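Local coordinates for protein N-alpha-acetyltransferase 35, NatC auxiliary subunit (Saccharomyces cerevisiae, PDB 6YGA) that serves as the auxiliary subunit of the NatC N-terminal acetyltransferase, the complex that acetylates the N-terminal methionine of the L-A virus Gag protein, at residues Ile67-Thr70 with Ala71-Glu75; Asn255-Asn258 with Gly259-Gln263; Phe463-Tyr466 with Ser467-Tyr471; Ile647-Gly650 with Ile651-Gly654. All coordinates share one frame; numbering follows the deposited sequence. Where two conformers were deposited one is given.

Contact 1: Ile67-Thr70 with Ala71-Glu75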
loop_
_atom_site.group_PDB
_atom_site.type_symbol
_atom_site.label_atom_id
_atom_site.label_comp_id
_atom_site.label_asym_id
_atom_site.label_seq_id
_atom_site.Cartn_x
_atom_site.Cartn_y
_atom_site.Cartn_z
ATOM N N ILE B 67 -11.077 20.809 19.050
ATOM C CA ILE B 67 -10.203 21.474 18.091
ATOM C C ILE B 67 -10.198 22.970 18.363
ATOM O O ILE B 67 -11.254 23.603 18.485
ATOM C CB ILE B 67 -10.653 21.171 16.653
ATOM C CG1 ILE B 67 -10.489 19.680 16.340
ATOM C CG2 ILE B 67 -9.866 22.020 15.661
ATOM C CD1 ILE B 67 -11.074 19.255 15.000
ATOM N N GLU B 68 -9.002 23.542 18.467
ATOM C CA GLU B 68 -8.846 24.970 18.706
ATOM C C GLU B 68 -8.918 25.718 17.380
ATOM O O GLU B 68 -8.167 25.412 16.448
ATOM C CB GLU B 68 -7.517 25.254 19.410
ATOM C CG GLU B 68 -7.245 24.379 20.634
ATOM C CD GLU B 68 -8.234 24.608 21.767
ATOM O OE1 GLU B 68 -8.753 25.737 21.897
ATOM O OE2 GLU B 68 -8.489 23.657 22.535
ATOM N N LEU B 69 -9.827 26.686 17.293
ATOM C CA LEU B 69 -10.000 27.496 16.094
ATOM C C LEU B 69 -9.790 28.966 16.422
ATOM O O LEU B 69 -10.113 29.422 17.522
ATOM C CB LEU B 69 -11.395 27.311 15.485
ATOM C CG LEU B 69 -11.791 25.918 14.998
ATOM C CD1 LEU B 69 -13.236 25.903 14.522
ATOM C CD2 LEU B 69 -10.854 25.442 13.897
ATOM N N THR B 70 -9.245 29.702 15.456
ATOM C CA THR B 70 -9.097 31.140 15.587
ATOM C C THR B 70 -10.437 31.828 15.341
ATOM O O THR B 70 -11.402 31.221 14.868
ATOM C CB THR B 70 -8.046 31.672 14.613
ATOM O OG1 THR B 70 -8.573 31.657 13.280
ATOM C CG2 THR B 70 -6.789 30.809 14.663
ATOM N N ALA B 71 -10.487 33.119 15.679
ATOM C CA ALA B 71 -11.703 33.896 15.464
ATOM C C ALA B 71 -12.077 33.939 13.987
ATOM O O ALA B 71 -13.256 33.818 13.634
ATOM C CB ALA B 71 -11.523 35.308 16.020
ATOM N N GLU B 72 -11.086 34.106 13.106
ATOM C CA GLU B 72 -11.363 34.094 11.673
ATOM C C GLU B 72 -11.907 32.743 11.228
ATOM O O GLU B 72 -12.838 32.677 10.417
ATOM C CB GLU B 72 -10.099 34.446 10.887
ATOM C CG GLU B 72 -9.616 35.879 11.054
ATOM C CD GLU B 72 -8.794 36.085 12.312
ATOM O OE1 GLU B 72 -9.166 35.543 13.372
ATOM O OE2 GLU B 72 -7.763 36.786 12.236
ATOM N N GLU B 73 -11.342 31.653 11.750
ATOM C CA GLU B 73 -11.833 30.328 11.386
ATOM C C GLU B 73 -13.254 30.108 11.891
ATOM O O GLU B 73 -14.063 29.456 11.221
ATOM C CB GLU B 73 -10.897 29.249 11.932
ATOM C CG GLU B 73 -9.517 29.233 11.288
ATOM C CD GLU B 73 -8.548 28.292 11.988
ATOM O OE1 GLU B 73 -8.758 28.005 13.183
ATOM O OE2 GLU B 73 -7.575 27.841 11.344
ATOM N N ILE B 74 -13.576 30.636 13.074
ATOM C CA ILE B 74 -14.904 30.423 13.640
ATOM C C ILE B 74 -15.932 31.310 12.948
ATOM O O ILE B 74 -17.058 30.879 12.672
ATOM C CB ILE B 74 -14.880 30.668 15.161
ATOM C CG1 ILE B 74 -14.002 29.629 15.861
ATOM C CG2 ILE B 74 -16.288 30.638 15.735
ATOM C CD1 ILE B 74 -13.806 29.881 17.345
ATOM N N GLU B 75 -15.561 32.551 12.643
ATOM C CA GLU B 75 -16.498 33.549 12.145
ATOM C C GLU B 75 -16.526 33.655 10.625
ATOM O O GLU B 75 -17.258 34.500 10.098
ATOM C CB GLU B 75 -16.167 34.926 12.738
ATOM C CG GLU B 75 -16.123 34.971 14.264
ATOM C CD GLU B 75 -17.472 34.703 14.909
ATOM O OE1 GLU B 75 -18.506 34.832 14.221
ATOM O OE2 GLU B 75 -17.497 34.362 16.111
#

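Contact 2: Asn255-Asn258 with Gly259-Gln263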
loop_
_atom_site.group_PDB
_atom_site.type_symbol
_atom_site.label_atom_id
_atom_site.label_comp_id
_atom_site.label_asym_id
_atom_site.label_seq_id
_atom_site.Cartn_x
_atom_site.Cartn_y
_atom_site.Cartn_z
ATOM N N ASN B 255 2.243 24.464 -16.365
ATOM C CA ASN B 255 3.571 25.041 -16.555
ATOM C C ASN B 255 3.531 26.563 -16.491
ATOM O O ASN B 255 4.439 27.189 -15.932
ATOM C CB ASN B 255 4.164 24.580 -17.887
ATOM C CG ASN B 255 4.916 23.268 -17.770
ATOM O OD1 ASN B 255 5.603 23.019 -16.779
ATOM N ND2 ASN B 255 4.791 22.421 -18.785
ATOM N N SER B 256 2.491 27.178 -17.062
ATOM C CA SER B 256 2.396 28.634 -17.040
ATOM C C SER B 256 2.209 29.151 -15.619
ATOM O O SER B 256 2.780 30.183 -15.248
ATOM C CB SER B 256 1.250 29.099 -17.938
ATOM O OG SER B 256 1.431 28.651 -19.270
ATOM N N VAL B 257 1.425 28.439 -14.807
ATOM C CA VAL B 257 1.198 28.862 -13.428
ATOM C C VAL B 257 2.486 28.767 -12.619
ATOM O O VAL B 257 2.770 29.627 -11.778
ATOM C CB VAL B 257 0.063 28.033 -12.799
ATOM C CG1 VAL B 257 -0.081 28.346 -11.321
ATOM C CG2 VAL B 257 -1.244 28.310 -13.515
ATOM N N ASN B 258 3.295 27.733 -12.872
ATOM C CA ASN B 258 4.532 27.564 -12.114
ATOM C C ASN B 258 5.474 28.750 -12.303
ATOM O O ASN B 258 6.128 29.190 -11.350
ATOM C CB ASN B 258 5.221 26.257 -12.508
ATOM C CG ASN B 258 4.529 25.035 -11.927
ATOM O OD1 ASN B 258 3.836 25.124 -10.911
ATOM N ND2 ASN B 258 4.717 23.885 -12.567
ATOM N N GLY B 259 5.558 29.284 -13.524
ATOM C CA GLY B 259 6.347 30.484 -13.741
ATOM C C GLY B 259 5.746 31.724 -13.118
ATOM O O GLY B 259 6.461 32.706 -12.889
ATOM N N ILE B 260 4.444 31.696 -12.834
ATOM C CA ILE B 260 3.773 32.843 -12.235
ATOM C C ILE B 260 3.952 32.851 -10.720
ATOM O O ILE B 260 4.019 33.923 -10.109
ATOM C CB ILE B 260 2.286 32.845 -12.636
ATOM C CG1 ILE B 260 2.127 33.079 -14.142
ATOM C CG2 ILE B 260 1.521 33.910 -11.890
ATOM C CD1 ILE B 260 0.678 33.216 -14.581
ATOM N N PHE B 261 4.055 31.672 -10.100
ATOM C CA PHE B 261 4.169 31.565 -8.644
ATOM C C PHE B 261 5.235 32.464 -8.028
ATOM O O PHE B 261 4.917 33.177 -7.063
ATOM C CB PHE B 261 4.424 30.105 -8.247
ATOM C CG PHE B 261 3.178 29.316 -7.999
ATOM C CD1 PHE B 261 2.284 29.703 -7.015
ATOM C CD2 PHE B 261 2.907 28.177 -8.736
ATOM C CE1 PHE B 261 1.134 28.976 -6.779
ATOM C CE2 PHE B 261 1.760 27.443 -8.503
ATOM C CZ PHE B 261 0.871 27.843 -7.524
ATOM N N PRO B 262 6.490 32.484 -8.494
ATOM C CA PRO B 262 7.474 33.344 -7.821
ATOM C C PRO B 262 7.164 34.826 -7.934
ATOM O O PRO B 262 7.641 35.607 -7.103
ATOM C CB PRO B 262 8.791 32.989 -8.524
ATOM C CG PRO B 262 8.379 32.511 -9.862
ATOM C CD PRO B 262 7.102 31.756 -9.623
ATOM N N GLN B 263 6.365 35.240 -8.921
ATOM C CA GLN B 263 6.215 36.662 -9.206
ATOM C C GLN B 263 5.210 37.356 -8.297
ATOM O O GLN B 263 5.256 38.585 -8.182
ATOM C CB GLN B 263 5.809 36.878 -10.668
ATOM C CG GLN B 263 6.778 36.289 -11.681
ATOM C CD GLN B 263 6.619 36.893 -13.066
ATOM O OE1 GLN B 263 6.231 38.054 -13.210
ATOM N NE2 GLN B 263 6.919 36.106 -14.092
#

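Contact 3: Phe463-Tyr466 with Ser467-Tyr471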
loop_
_atom_site.group_PDB
_atom_site.type_symbol
_atom_site.label_atom_id
_atom_site.label_comp_id
_atom_site.label_asym_id
_atom_site.label_seq_id
_atom_site.Cartn_x
_atom_site.Cartn_y
_atom_site.Cartn_z
ATOM N N PHE B 463 21.678 -11.439 5.740
ATOM C CA PHE B 463 22.048 -12.843 5.889
ATOM C C PHE B 463 21.149 -13.763 5.073
ATOM O O PHE B 463 21.544 -14.897 4.783
ATOM C CB PHE B 463 22.045 -13.250 7.370
ATOM C CG PHE B 463 20.675 -13.462 7.963
ATOM C CD1 PHE B 463 20.024 -14.682 7.840
ATOM C CD2 PHE B 463 20.063 -12.456 8.691
ATOM C CE1 PHE B 463 18.775 -14.880 8.404
ATOM C CE2 PHE B 463 18.815 -12.649 9.259
ATOM C CZ PHE B 463 18.172 -13.860 9.115
ATOM N N GLU B 464 19.957 -13.302 4.700
ATOM C CA GLU B 464 19.050 -14.061 3.850
ATOM C C GLU B 464 19.356 -13.904 2.366
ATOM O O GLU B 464 18.677 -14.529 1.546
ATOM C CB GLU B 464 17.603 -13.632 4.108
ATOM C CG GLU B 464 17.092 -13.913 5.511
ATOM C CD GLU B 464 15.661 -13.440 5.716
ATOM O OE1 GLU B 464 15.419 -12.214 5.659
ATOM O OE2 GLU B 464 14.776 -14.295 5.926
ATOM N N ALA B 465 20.352 -13.091 2.004
ATOM C CA ALA B 465 20.566 -12.768 0.596
ATOM C C ALA B 465 20.938 -14.003 -0.213
ATOM O O ALA B 465 20.487 -14.162 -1.354
ATOM C CB ALA B 465 21.643 -11.692 0.456
ATOM N N TYR B 466 21.762 -14.885 0.354
ATOM C CA TYR B 466 22.134 -16.098 -0.365
ATOM C C TYR B 466 20.924 -16.987 -0.622
ATOM O O TYR B 466 20.762 -17.515 -1.727
ATOM C CB TYR B 466 23.200 -16.873 0.407
ATOM C CG TYR B 466 23.179 -18.347 0.084
ATOM C CD1 TYR B 466 23.707 -18.822 -1.107
ATOM C CD2 TYR B 466 22.611 -19.260 0.962
ATOM C CE1 TYR B 466 23.679 -20.168 -1.413
ATOM C CE2 TYR B 466 22.575 -20.607 0.668
ATOM C CZ TYR B 466 23.112 -21.057 -0.519
ATOM O OH TYR B 466 23.078 -22.399 -0.811
ATOM N N SER B 467 20.069 -17.174 0.387
ATOM C CA SER B 467 18.948 -18.097 0.240
ATOM C C SER B 467 18.041 -17.682 -0.911
ATOM O O SER B 467 17.670 -18.509 -1.753
ATOM C CB SER B 467 18.157 -18.181 1.544
ATOM O OG SER B 467 18.885 -18.883 2.533
HETATM N N MSE B 468 17.685 -16.402 -0.973
HETATM C CA MSE B 468 16.769 -15.908 -1.997
HETATM C C MSE B 468 17.415 -15.856 -3.382
HETATM O O MSE B 468 16.822 -16.293 -4.368
HETATM C CB MSE B 468 16.248 -14.525 -1.619
HETATM C CG MSE B 468 15.429 -14.504 -0.335
HETATM SE SE MSE B 468 14.005 -15.842 -0.330
HETATM C CE MSE B 468 13.087 -15.333 -1.972
ATOM N N PHE B 469 18.635 -15.323 -3.457
ATOM C CA PHE B 469 19.301 -15.222 -4.750
ATOM C C PHE B 469 19.596 -16.599 -5.330
ATOM O O PHE B 469 19.469 -16.802 -6.542
ATOM C CB PHE B 469 20.576 -14.392 -4.626
ATOM C CG PHE B 469 20.343 -12.912 -4.723
ATOM C CD1 PHE B 469 19.529 -12.387 -5.716
ATOM C CD2 PHE B 469 20.918 -12.048 -3.808
ATOM C CE1 PHE B 469 19.309 -11.023 -5.804
ATOM C CE2 PHE B 469 20.706 -10.687 -3.892
ATOM C CZ PHE B 469 19.898 -10.173 -4.888
ATOM N N TRP B 470 19.974 -17.563 -4.491
ATOM C CA TRP B 470 20.222 -18.897 -5.023
ATOM C C TRP B 470 18.919 -19.591 -5.388
ATOM O O TRP B 470 18.870 -20.355 -6.360
ATOM C CB TRP B 470 21.013 -19.745 -4.032
ATOM C CG TRP B 470 21.271 -21.114 -4.577
ATOM C CD1 TRP B 470 22.257 -21.476 -5.447
ATOM C CD2 TRP B 470 20.511 -22.300 -4.314
ATOM N NE1 TRP B 470 22.162 -22.815 -5.737
ATOM C CE2 TRP B 470 21.099 -23.344 -5.052
ATOM C CE3 TRP B 470 19.392 -22.578 -3.524
ATOM C CZ2 TRP B 470 20.611 -24.647 -5.020
ATOM C CZ3 TRP B 470 18.908 -23.872 -3.494
ATOM C CH2 TRP B 470 19.518 -24.890 -4.237
ATOM N N TYR B 471 17.854 -19.344 -4.623
ATOM C CA TYR B 471 16.563 -19.923 -4.969
ATOM C C TYR B 471 16.061 -19.378 -6.299
ATOM O O TYR B 471 15.489 -20.120 -7.104
ATOM C CB TYR B 471 15.548 -19.664 -3.855
ATOM C CG TYR B 471 14.169 -20.206 -4.151
ATOM C CD1 TYR B 471 13.955 -21.569 -4.304
ATOM C CD2 TYR B 471 13.081 -19.355 -4.274
ATOM C CE1 TYR B 471 12.699 -22.068 -4.577
ATOM C CE2 TYR B 471 11.820 -19.842 -4.542
ATOM C CZ TYR B 471 11.634 -21.199 -4.694
ATOM O OH TYR B 471 10.377 -21.687 -4.962
HETATM O O HOH W 1 20.898 -17.008 3.085
#

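Contact 4: Ile647-Gly650 with Ile651-Gly654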
loop_
_atom_site.group_PDB
_atom_site.type_symbol
_atom_site.label_atom_id
_atom_site.label_comp_id
_atom_site.label_asym_id
_atom_site.label_seq_id
_atom_site.Cartn_x
_atom_site.Cartn_y
_atom_site.Cartn_z
ATOM N N ILE B 647 19.697 -6.792 -26.205
ATOM C CA ILE B 647 18.266 -6.594 -26.007
ATOM C C ILE B 647 17.883 -5.150 -26.301
ATOM O O ILE B 647 16.841 -4.881 -26.913
ATOM C CB ILE B 647 17.862 -7.018 -24.582
ATOM C CG1 ILE B 647 18.079 -8.522 -24.397
ATOM C CG2 ILE B 647 16.410 -6.643 -24.293
ATOM C CD1 ILE B 647 17.598 -9.056 -23.059
HETATM N N MSE B 648 18.722 -4.200 -25.895
HETATM C CA MSE B 648 18.425 -2.789 -26.117
HETATM C C MSE B 648 18.440 -2.455 -27.611
HETATM O O MSE B 648 17.587 -1.705 -28.083
HETATM C CB MSE B 648 19.408 -1.900 -25.342
HETATM C CG MSE B 648 19.267 -2.017 -23.821
HETATM SE SE MSE B 648 20.422 -0.822 -22.782
HETATM C CE MSE B 648 19.522 0.872 -23.137
ATOM N N GLN B 649 19.391 -3.028 -28.354
ATOM C CA GLN B 649 19.382 -2.868 -29.807
ATOM C C GLN B 649 18.097 -3.426 -30.409
ATOM O O GLN B 649 17.483 -2.804 -31.283
ATOM C CB GLN B 649 20.600 -3.553 -30.431
ATOM C CG GLN B 649 21.940 -3.184 -29.815
ATOM C CD GLN B 649 22.283 -1.715 -29.955
ATOM O OE1 GLN B 649 21.712 -1.004 -30.781
ATOM N NE2 GLN B 649 23.226 -1.255 -29.143
ATOM N N GLY B 650 17.678 -4.609 -29.950
ATOM C CA GLY B 650 16.456 -5.199 -30.469
ATOM C C GLY B 650 15.235 -4.350 -30.180
ATOM O O GLY B 650 14.347 -4.213 -31.025
ATOM N N ILE B 651 15.181 -3.760 -28.984
ATOM C CA ILE B 651 14.079 -2.867 -28.637
ATOM C C ILE B 651 14.068 -1.650 -29.554
ATOM O O ILE B 651 13.010 -1.225 -30.033
ATOM C CB ILE B 651 14.166 -2.463 -27.154
ATOM C CG1 ILE B 651 13.956 -3.679 -26.251
ATOM C CG2 ILE B 651 13.140 -1.397 -26.824
ATOM C CD1 ILE B 651 14.131 -3.374 -24.779
ATOM N N LYS B 652 15.241 -1.074 -29.826
ATOM C CA LYS B 652 15.288 0.092 -30.705
ATOM C C LYS B 652 14.951 -0.281 -32.143
ATOM O O LYS B 652 14.301 0.493 -32.854
ATOM C CB LYS B 652 16.664 0.753 -30.643
ATOM C CG LYS B 652 17.093 1.193 -29.257
ATOM C CD LYS B 652 18.524 1.702 -29.272
ATOM C CE LYS B 652 19.035 1.962 -27.868
ATOM N NZ LYS B 652 20.445 2.434 -27.892
ATOM N N GLY B 653 15.390 -1.459 -32.593
ATOM C CA GLY B 653 15.182 -1.836 -33.980
ATOM C C GLY B 653 13.748 -2.202 -34.303
ATOM O O GLY B 653 13.299 -2.018 -35.440
ATOM N N GLY B 654 13.010 -2.719 -33.326
ATOM C CA GLY B 654 11.648 -3.163 -33.549
ATOM C C GLY B 654 11.548 -4.674 -33.647
ATOM O O GLY B 654 12.531 -5.413 -33.546
#

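Contact 1: Ile67-Thr70 with Ala71-Glu75
Thr70 and Glu73 grip each other twice, each side chain taking a backbone N-H of the other residue. Thr70 OG1 accepts from Glu73 N at 3.2 Å, a nearly straight bond with an N-H...O angle of 162°. In return Glu73 OE1 receives Thr70 N at 2.9 Å, approached from above the carboxylate plane. Two torsions set this up: the threonine hydroxyl sits between its own backbone N and carbonyl carbon (chi1 73°), which turns it over the first turn of the helix, while the glutamate runs extended beyond CG (chi2 172°) and reaches back to the residue before the helix. The aliphatic part of Glu73 is drawn in as well, its CG lying 3.3 Å from Thr70 OG1. A backbone bond completes the polar set, from Ile74 N to Thr70 O at 2.9 Å.

The apolar contact lies one residue further out at each end. Leu69 CB meets Ile74 CG1 at 3.5 Å, the two side chains crossing at a slant. Leu69 also passes Glu73 at about a right angle, with its CD2 3.4 Å from Glu73 OE1, so the carboxylate oxygen has a methyl group beside it as well as an N-H.

Around this turn, Leu69 touches Thr275 and Tyr276, and Ile67 O accepts from Lys279 NZ, joining the loop to the region of helix 276-280. Reciprocal bonding between the N-cap Thr70 and Glu73 is a capping box, joined by a hydrophobic staple between Leu69 and Ile74, and it starts the short surface helix 71-75.

Contact 2: Asn255-Asn258 with Gly259-Gln263
Phe261 brings the CE2-CZ side of its ring up to Val257 CG1, one turn back, with CE2 3.5 Å from that methyl and CZ a little further off. The valine methyl stands anti to the backbone N (chi1 173°), which brings it alongside the ring. Asn258 comes to the ring's edge: its OD1 lies in the ring plane, 3.9 Å from Phe261 CD2, and amide and ring are nearly coplanar, 29° apart. The same OD1 accepts a hydrogen bond from Tyr297 N, and the Tyr297 ring meets Phe261 edge-to-face, so loop and helix end are held together by both polar and aromatic contact.

Val257 O takes two N-H groups, Phe261 N nearly in line with the C=O bond and Ile260 N from well above the carbonyl plane, each at 2.9 Å. The bonds from Gly259 N to Asn255 O and from Ile260 N to Ser256 O are weak. Ile260 CG1 rests 3.2 Å from Ser256 O, and Pro262 CD lies the same distance from Asn258 O. Val257 and Ile260 both pack on Met219 of helix 215-231. Bifurcated acceptance at Val257 O and a proline just beyond mark the fraying C-terminal turn of helix 245-260.

Contact 3: Phe463-Tyr466 with Ser467-Tyr471
Tyr466 and Trp470 lie side by side on the crowded flank, with Tyr466 CE1 3.8 Å from Trp470 CB. Both CG atoms stand roughly anti to the backbone N (chi1 154° and -180°), which sends the two rings the same way, one turn apart. Their planes, 26° apart, are slid so that tyrosine and pyrrole centroids stand 5.7 Å apart and barely overlap. Tyr466 OH comes over one face of the indole toward its rim and bonds to Phe606 O, while Trp470 meets the Phe606 ring edge-to-face. Phe469 CD2 runs 3.3 Å from Ala465 O but only brushes Ala465 CB at 4.3 Å, and its ring stacks on Phe455.

The turn belongs to the start of helix 465-506, in the region assigned by sequence to the NAA35-like TPR family, where i to i+4 bonds run from Met468 N to Glu464 O, Phe469 N to Ala465 O and Trp470 N to Tyr466 O.

The helix start makes fewer side-chain contacts between the segments, though it stays largely buried: a water donates to Phe463 O and bonds Ser467 OG, both at 2.8 Å. Glu464 OE2 salt-bridges Arg588 and OE1 accepts from Lys461 N, satisfying both oxygens; Ile136 of the N-alpha-acetyltransferase 30 chain packs alongside.

Contact 4: Ile647-Gly650 with Ile651-Gly654
Four successive i to i+4 backbone bonds tie the segments together, from Ile651 N to Ile647 O, Lys652 N to Met648 O, Gly653 N to Gln649 O and Gly654 N to Gly650 O, all between 2.8 and 3.1 Å long. The helix therefore keeps its regular bonding through Gly653; Gly654 N closes the last of these bonds, and the chain leaves the helix only after it, at the positive phi of Gly654 (103°).

Among the side chains, Ile647 and Ile651 make the apolar pair: the branch methyl CG2 of the first meets the terminal methyl CD1 of the second at 4.0 Å, the two chains meeting at a slant. Ile651 CG1 also rests 3.2 Å from Ile647 O, because it lies beside its own backbone N (chi1 -66°) and thus folds back along the preceding turn. This isoleucine face is turned into the protein. Ile647 packs on Tyr540 and Ile547 of helix 511-564 as well as on Tyr675, and Ile651 on Gln668 and Ser671, the latter three all from helix 668-701.

Lys652, next round the helix, is exposed. Its extended chain runs back beside the Met648 carbonyl, with CG 3.2 Å from Met648 O, while the tip of Gln649 approaches its CD only loosely.

Gly653 and Gly654 bring no side chain to the end of the turn. The backbone angles of Gly654 are ones that glycine, lacking a CB, takes without crowding the preceding carbonyl oxygen. A regular last turn followed by a glycine of positive phi is the familiar glycine-terminated C-terminal end of an alpha helix, here closing the long helix 619-653.

All four contacts are local, but they sample different points of a largely helical chain. Contact 3 is the buried one, rich in aromatic rings, and it alone touches another subunit; contact 1 lies at the surface and relies on side-chain capping of a short helix. Contacts 2 and 4 are partly buried and both sit at the C-terminal end of a helix, yet one ends with weak and shared backbone bonds and the other with regular bonds up to a glycine. Contacts 3 and 4 fall in the region assigned by sequence to the TPR family, their centres about 32 Å apart, and each packs on helix 511-564. Contacts 1 and 4 lie about 62 Å apart between centres.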